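Local coordinates for protein O-phospho-L-seryl-tRNA:Cys-tRNA synthase (Methanocaldococcus jannaschii DSM 2661, PDB 5X6B) that probably converts O-phosphoserine carried on tRNA(Cys) into cysteine by pyridoxal-phosphate chemistry, giving Cys-tRNA(Cys), at residues C230-G235 / K344-I349; E330-G335 / G340-E345. All coordinates share one frame; numbering follows the deposited sequence.

Contact 1: C230-G235 / K344-I349; sequences CAYTVG and KEHDLI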
loop_
_atom_site.group_PDB
_atom_site.type_symbol
_atom_site.label_atom_id
_atom_site.label_comp_id
_atom_site.label_asym_id
_atom_site.label_seq_id
_atom_site.Cartn_x
_atom_site.Cartn_y
_atom_site.Cartn_z
ATOM N N CYS B 230 13.653 15.122 5.793
ATOM C CA CYS B 230 12.654 14.980 6.833
ATOM C C CYS B 230 12.170 13.546 7.006
ATOM O O CYS B 230 11.083 13.308 7.537
ATOM C CB CYS B 230 11.478 15.894 6.542
ATOM S SG CYS B 230 11.868 17.621 6.812
ATOM N N ALA B 231 12.973 12.595 6.544
ATOM C CA ALA B 231 12.813 11.224 6.989
ATOM C C ALA B 231 12.952 11.288 8.498
ATOM O O ALA B 231 13.846 11.972 8.992
ATOM C CB ALA B 231 13.859 10.309 6.372
ATOM N N TYR B 232 12.051 10.622 9.212
ATOM C CA TYR B 232 12.030 10.597 10.684
ATOM C C TYR B 232 11.492 11.850 11.360
ATOM O O TYR B 232 11.471 11.901 12.588
ATOM C CB TYR B 232 13.419 10.325 11.270
ATOM C CG TYR B 232 13.699 8.891 11.641
ATOM C CD1 TYR B 232 12.716 8.087 12.208
ATOM C CD2 TYR B 232 14.965 8.353 11.467
ATOM C CE1 TYR B 232 12.981 6.780 12.557
ATOM C CE2 TYR B 232 15.242 7.050 11.819
ATOM C CZ TYR B 232 14.248 6.267 12.362
ATOM O OH TYR B 232 14.521 4.965 12.709
ATOM N N THR B 233 11.060 12.854 10.600
ATOM C CA THR B 233 10.358 13.971 11.239
ATOM C C THR B 233 8.957 14.183 10.684
ATOM O O THR B 233 8.014 14.373 11.450
ATOM C CB THR B 233 11.123 15.307 11.124
ATOM O OG1 THR B 233 11.351 15.627 9.748
ATOM C CG2 THR B 233 12.441 15.233 11.865
ATOM N N VAL B 234 8.813 14.170 9.363
ATOM C CA VAL B 234 7.495 14.372 8.767
ATOM C C VAL B 234 6.602 13.180 9.071
ATOM O O VAL B 234 6.921 12.043 8.720
ATOM C CB VAL B 234 7.573 14.598 7.245
ATOM C CG1 VAL B 234 6.222 14.378 6.604
ATOM C CG2 VAL B 234 8.051 16.007 6.953
ATOM N N GLY B 235 5.491 13.450 9.748
ATOM C CA GLY B 235 4.581 12.401 10.165
ATOM C C GLY B 235 4.706 12.050 11.638
ATOM O O GLY B 235 3.889 11.296 12.160
ATOM N N LYS B 344 15.682 14.019 25.156
ATOM C CA LYS B 344 15.226 13.583 23.842
ATOM C C LYS B 344 14.147 14.496 23.279
ATOM O O LYS B 344 13.155 14.784 23.944
ATOM C CB LYS B 344 14.699 12.149 23.903
ATOM C CG LYS B 344 15.763 11.087 24.128
ATOM C CD LYS B 344 16.853 11.136 23.068
ATOM C CE LYS B 344 16.308 10.941 21.661
ATOM N NZ LYS B 344 17.415 10.875 20.658
ATOM N N GLU B 345 14.362 14.965 22.054
ATOM C CA GLU B 345 13.327 15.677 21.316
ATOM C C GLU B 345 12.911 14.808 20.132
ATOM O O GLU B 345 12.352 15.291 19.148
ATOM C CB GLU B 345 13.816 17.052 20.854
ATOM C CG GLU B 345 13.336 18.213 21.727
ATOM C CD GLU B 345 11.821 18.334 21.789
ATOM O OE1 GLU B 345 11.157 18.150 20.745
ATOM O OE2 GLU B 345 11.294 18.609 22.889
ATOM N N HIS B 346 13.197 13.515 20.253
ATOM C CA HIS B 346 12.779 12.514 19.279
ATOM C C HIS B 346 12.653 11.173 19.994
ATOM O O HIS B 346 13.183 11.001 21.089
ATOM C CB HIS B 346 13.778 12.426 18.124
ATOM C CG HIS B 346 13.307 11.593 16.969
ATOM N ND1 HIS B 346 13.645 10.262 16.826
ATOM C CD2 HIS B 346 12.548 11.907 15.896
ATOM C CE1 HIS B 346 13.110 9.794 15.712
ATOM N NE2 HIS B 346 12.439 10.769 15.126
ATOM N N ASP B 347 11.964 10.223 19.371
ATOM C CA ASP B 347 11.669 8.939 20.010
ATOM C C ASP B 347 12.765 7.888 19.817
ATOM O O ASP B 347 12.773 6.862 20.498
ATOM C CB ASP B 347 10.341 8.411 19.478
ATOM C CG ASP B 347 10.326 8.317 17.966
ATOM O OD1 ASP B 347 11.015 7.434 17.417
ATOM O OD2 ASP B 347 9.674 9.166 17.315
ATOM N N LEU B 348 13.688 8.134 18.892
ATOM C CA LEU B 348 14.771 7.188 18.662
ATOM C C LEU B 348 15.797 7.317 19.779
ATOM O O LEU B 348 16.447 8.350 19.917
ATOM C CB LEU B 348 15.422 7.425 17.295
ATOM C CG LEU B 348 16.283 6.319 16.662
ATOM C CD1 LEU B 348 16.586 6.667 15.214
ATOM C CD2 LEU B 348 17.581 6.049 17.415
ATOM N N ILE B 349 15.960 6.259 20.563
ATOM C CA ILE B 349 16.912 6.286 21.664
ATOM C C ILE B 349 18.105 5.375 21.412
ATOM O O ILE B 349 17.941 4.213 21.037
ATOM C CB ILE B 349 16.253 5.859 22.991
ATOM C CG1 ILE B 349 14.953 6.624 23.228
ATOM C CG2 ILE B 349 17.208 6.067 24.151
ATOM C CD1 ILE B 349 14.174 6.109 24.425
#

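Contact 2: E330-G335 / G340-E345; sequences ELEKIG and GIKPKE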
loop_
_atom_site.group_PDB
_atom_site.type_symbol
_atom_site.label_atom_id
_atom_site.label_comp_id
_atom_site.label_asym_id
_atom_site.label_seq_id
_atom_site.Cartn_x
_atom_site.Cartn_y
_atom_site.Cartn_z
ATOM N N GLU B 330 14.127 5.958 33.118
ATOM C CA GLU B 330 13.910 4.727 33.865
ATOM C C GLU B 330 15.031 3.710 33.653
ATOM O O GLU B 330 15.462 3.051 34.595
ATOM C CB GLU B 330 12.562 4.120 33.478
ATOM C CG GLU B 330 11.985 3.177 34.503
ATOM C CD GLU B 330 11.541 3.873 35.773
ATOM O OE1 GLU B 330 11.242 5.087 35.728
ATOM O OE2 GLU B 330 11.495 3.200 36.823
ATOM N N LEU B 331 15.511 3.587 32.423
ATOM C CA LEU B 331 16.560 2.613 32.125
ATOM C C LEU B 331 17.946 3.103 32.548
ATOM O O LEU B 331 18.878 2.309 32.673
ATOM C CB LEU B 331 16.555 2.266 30.637
ATOM C CG LEU B 331 15.318 1.487 30.186
ATOM C CD1 LEU B 331 15.393 1.159 28.702
ATOM C CD2 LEU B 331 15.158 0.223 31.013
ATOM N N GLU B 332 18.082 4.408 32.772
ATOM C CA GLU B 332 19.320 4.945 33.325
ATOM C C GLU B 332 19.542 4.434 34.746
ATOM O O GLU B 332 20.679 4.338 35.209
ATOM C CB GLU B 332 19.311 6.475 33.305
ATOM C CG GLU B 332 19.547 7.066 31.924
ATOM C CD GLU B 332 19.689 8.573 31.938
ATOM O OE1 GLU B 332 19.188 9.211 32.890
ATOM O OE2 GLU B 332 20.316 9.117 31.001
ATOM N N LYS B 333 18.447 4.095 35.421
ATOM C CA LYS B 333 18.496 3.595 36.791
ATOM C C LYS B 333 19.204 2.249 36.891
ATOM O O LYS B 333 19.720 1.895 37.951
ATOM C CB LYS B 333 17.080 3.474 37.368
ATOM C CG LYS B 333 16.323 4.791 37.457
ATOM C CD LYS B 333 14.919 4.586 37.998
ATOM C CE LYS B 333 14.170 5.904 38.114
ATOM N NZ LYS B 333 12.779 5.716 38.624
ATOM N N ILE B 334 19.227 1.494 35.795
ATOM C CA ILE B 334 19.877 0.186 35.807
ATOM C C ILE B 334 21.208 0.217 35.073
ATOM O O ILE B 334 21.871 -0.810 34.939
ATOM C CB ILE B 334 18.990 -0.915 35.181
ATOM C CG1 ILE B 334 18.678 -0.594 33.719
ATOM C CG2 ILE B 334 17.715 -1.083 35.979
ATOM C CD1 ILE B 334 17.952 -1.699 32.988
ATOM N N GLY B 335 21.592 1.394 34.591
ATOM C CA GLY B 335 22.906 1.567 33.996
ATOM C C GLY B 335 22.949 1.772 32.491
ATOM O O GLY B 335 23.975 1.525 31.859
ATOM N N GLY B 340 23.499 10.950 22.627
ATOM C CA GLY B 340 22.862 12.016 21.886
ATOM C C GLY B 340 22.444 13.164 22.779
ATOM O O GLY B 340 22.685 13.156 23.987
ATOM N N ILE B 341 21.816 14.158 22.166
ATOM C CA ILE B 341 21.311 15.323 22.875
ATOM C C ILE B 341 20.292 14.970 23.967
ATOM O O ILE B 341 19.318 14.257 23.715
ATOM C CB ILE B 341 20.664 16.309 21.877
ATOM C CG1 ILE B 341 21.724 16.847 20.910
ATOM C CG2 ILE B 341 19.943 17.435 22.607
ATOM C CD1 ILE B 341 21.189 17.802 19.853
ATOM N N LYS B 342 20.533 15.467 25.180
ATOM C CA LYS B 342 19.569 15.364 26.278
ATOM C C LYS B 342 18.907 16.715 26.545
ATOM O O LYS B 342 19.577 17.746 26.542
ATOM C CB LYS B 342 20.243 14.869 27.557
ATOM C CG LYS B 342 20.719 13.434 27.519
ATOM C CD LYS B 342 21.351 13.043 28.850
ATOM C CE LYS B 342 21.861 11.608 28.826
ATOM N NZ LYS B 342 22.683 11.283 30.026
ATOM N N PRO B 343 17.587 16.717 26.780
ATOM C CA PRO B 343 16.701 15.550 26.756
ATOM C C PRO B 343 16.230 15.216 25.343
ATOM O O PRO B 343 16.360 16.050 24.446
ATOM C CB PRO B 343 15.530 15.997 27.624
ATOM C CG PRO B 343 15.448 17.463 27.368
ATOM C CD PRO B 343 16.871 17.935 27.201
ATOM N N LYS B 344 15.682 14.019 25.156
ATOM C CA LYS B 344 15.226 13.583 23.842
ATOM C C LYS B 344 14.147 14.496 23.279
ATOM O O LYS B 344 13.155 14.784 23.944
ATOM C CB LYS B 344 14.699 12.149 23.903
ATOM C CG LYS B 344 15.763 11.087 24.128
ATOM C CD LYS B 344 16.853 11.136 23.068
ATOM C CE LYS B 344 16.308 10.941 21.661
ATOM N NZ LYS B 344 17.415 10.875 20.658
ATOM N N GLU B 345 14.362 14.965 22.054
ATOM C CA GLU B 345 13.327 15.677 21.316
ATOM C C GLU B 345 12.911 14.808 20.132
ATOM O O GLU B 345 12.352 15.291 19.148
ATOM C CB GLU B 345 13.816 17.052 20.854
ATOM C CG GLU B 345 13.336 18.213 21.727
ATOM C CD GLU B 345 11.821 18.334 21.789
ATOM O OE1 GLU B 345 11.157 18.150 20.745
ATOM O OE2 GLU B 345 11.294 18.609 22.889
#

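Contact 1: C230-G235 / K344-I349
Tyr232 meets His346 and Leu348 at a buried junction that fits the interface between the large and small domains of a fold type I pyridoxal-phosphate enzyme. Residues 230-235 leave strand 226-229 of the seven-stranded mixed sheet, whereas residues 344-349 lead into the central strand of the antiparallel C-terminal sheet. With CG of His346 anti to the backbone N (chi1 -170°), the imidazole reaches across to the other loop, and its NE2 donates to the carbonyl O of Tyr232 at 2.9 Å. The bond is bent, but the donor lies in the carbonyl plane. Across CE1, ND1 accepts from the backbone N of Leu348 at 3.0 Å, the donor tilted well out of the ring plane. The pattern is consistent with a neutral imidazole protonated at NE2, and the two bonds limit how the ring can turn. The edge of the imidazole is turned toward the face of the Tyr232 ring in an offset edge-to-face pair, the planes at 81° and the centroids 5.3 Å apart; CE1 of His346 comes to 3.9 Å from CD1 of Tyr232. Farther out along the phenol, Leu348 brings a single methyl, CD1, to 3.7 Å from Tyr232 CE2, and this methyl also touches CZ and OH. Tyrosine suits the place by its broad ring, which meets both imidazole and methyl, while leucine fills the apolar part of the junction. Pro60 of helix 60-63 packs on both Tyr232 and Leu348, while Asp347, whose OD1 is salt-bridged to Arg236, has OD2 above one face of the imidazole, offset toward its rim. The histidine loop is braced from within: the chain of Lys344 folds back (chi1 to chi3 all near -60°), and NZ donates to Leu348 O at 2.8 Å.

Contact 2: E330-G335 / G340-E345
A Schellman motif closes helix 317-331 just where Glu332 reaches out to Lys342, on the loop that follows the short strand 337-338. In this cap Gly335, at positive phi, gives its N to Glu332 O at 3.1 Å, and Phe336 N returns to Leu331 O; glycine suits the position because a CB would press on the preceding carbonyl. The tie across the contact is one salt bridge at the surface. Glu332 and Lys342 are both extended beyond CG and come from opposite directions, which lets them span the 12.6 Å between their CA atoms. They meet through a single carboxylate oxygen: Lys342 NZ lies 3.4 Å from Glu332 OE2, a weak hydrogen bond as well as an ion pair. Long, flexible charged residues suit such a gap at the protein surface. Nearby, Lys333 NZ forms a salt bridge with Glu330, its hydrogen bonds weak, and Glu330 also bridges to Lys410. Glu332 rests on Gln338 and Lys342 on Lys337, both of strand 337-338, while Leu331 and Ile334 pack against helix 399-415, so the end of helix 317-331 lies against that helix and meets edge strand 337-338 through Glu332.

How the contacts relate
From the N terminus, the chain passes first through 230-235, in the loop between strands 226-229 and 248-252, and only after 108 further residues does contact 1 close its loop at 344-349. Contact 2 is local: 330-335 and 340-345 are separated by four residues that include strand 337-338. Its first segment lies inside the long loop, and its second overlaps 344-349 at Lys344 and Glu345, so it nests almost wholly within contact 1. Their centres are 16 Å apart. Contact 1 joins the large mixed sheet to the C-terminal region, whereas contact 2 links the end of helix 317-331, by a single surface ion pair, to the loop entering strand 349-352.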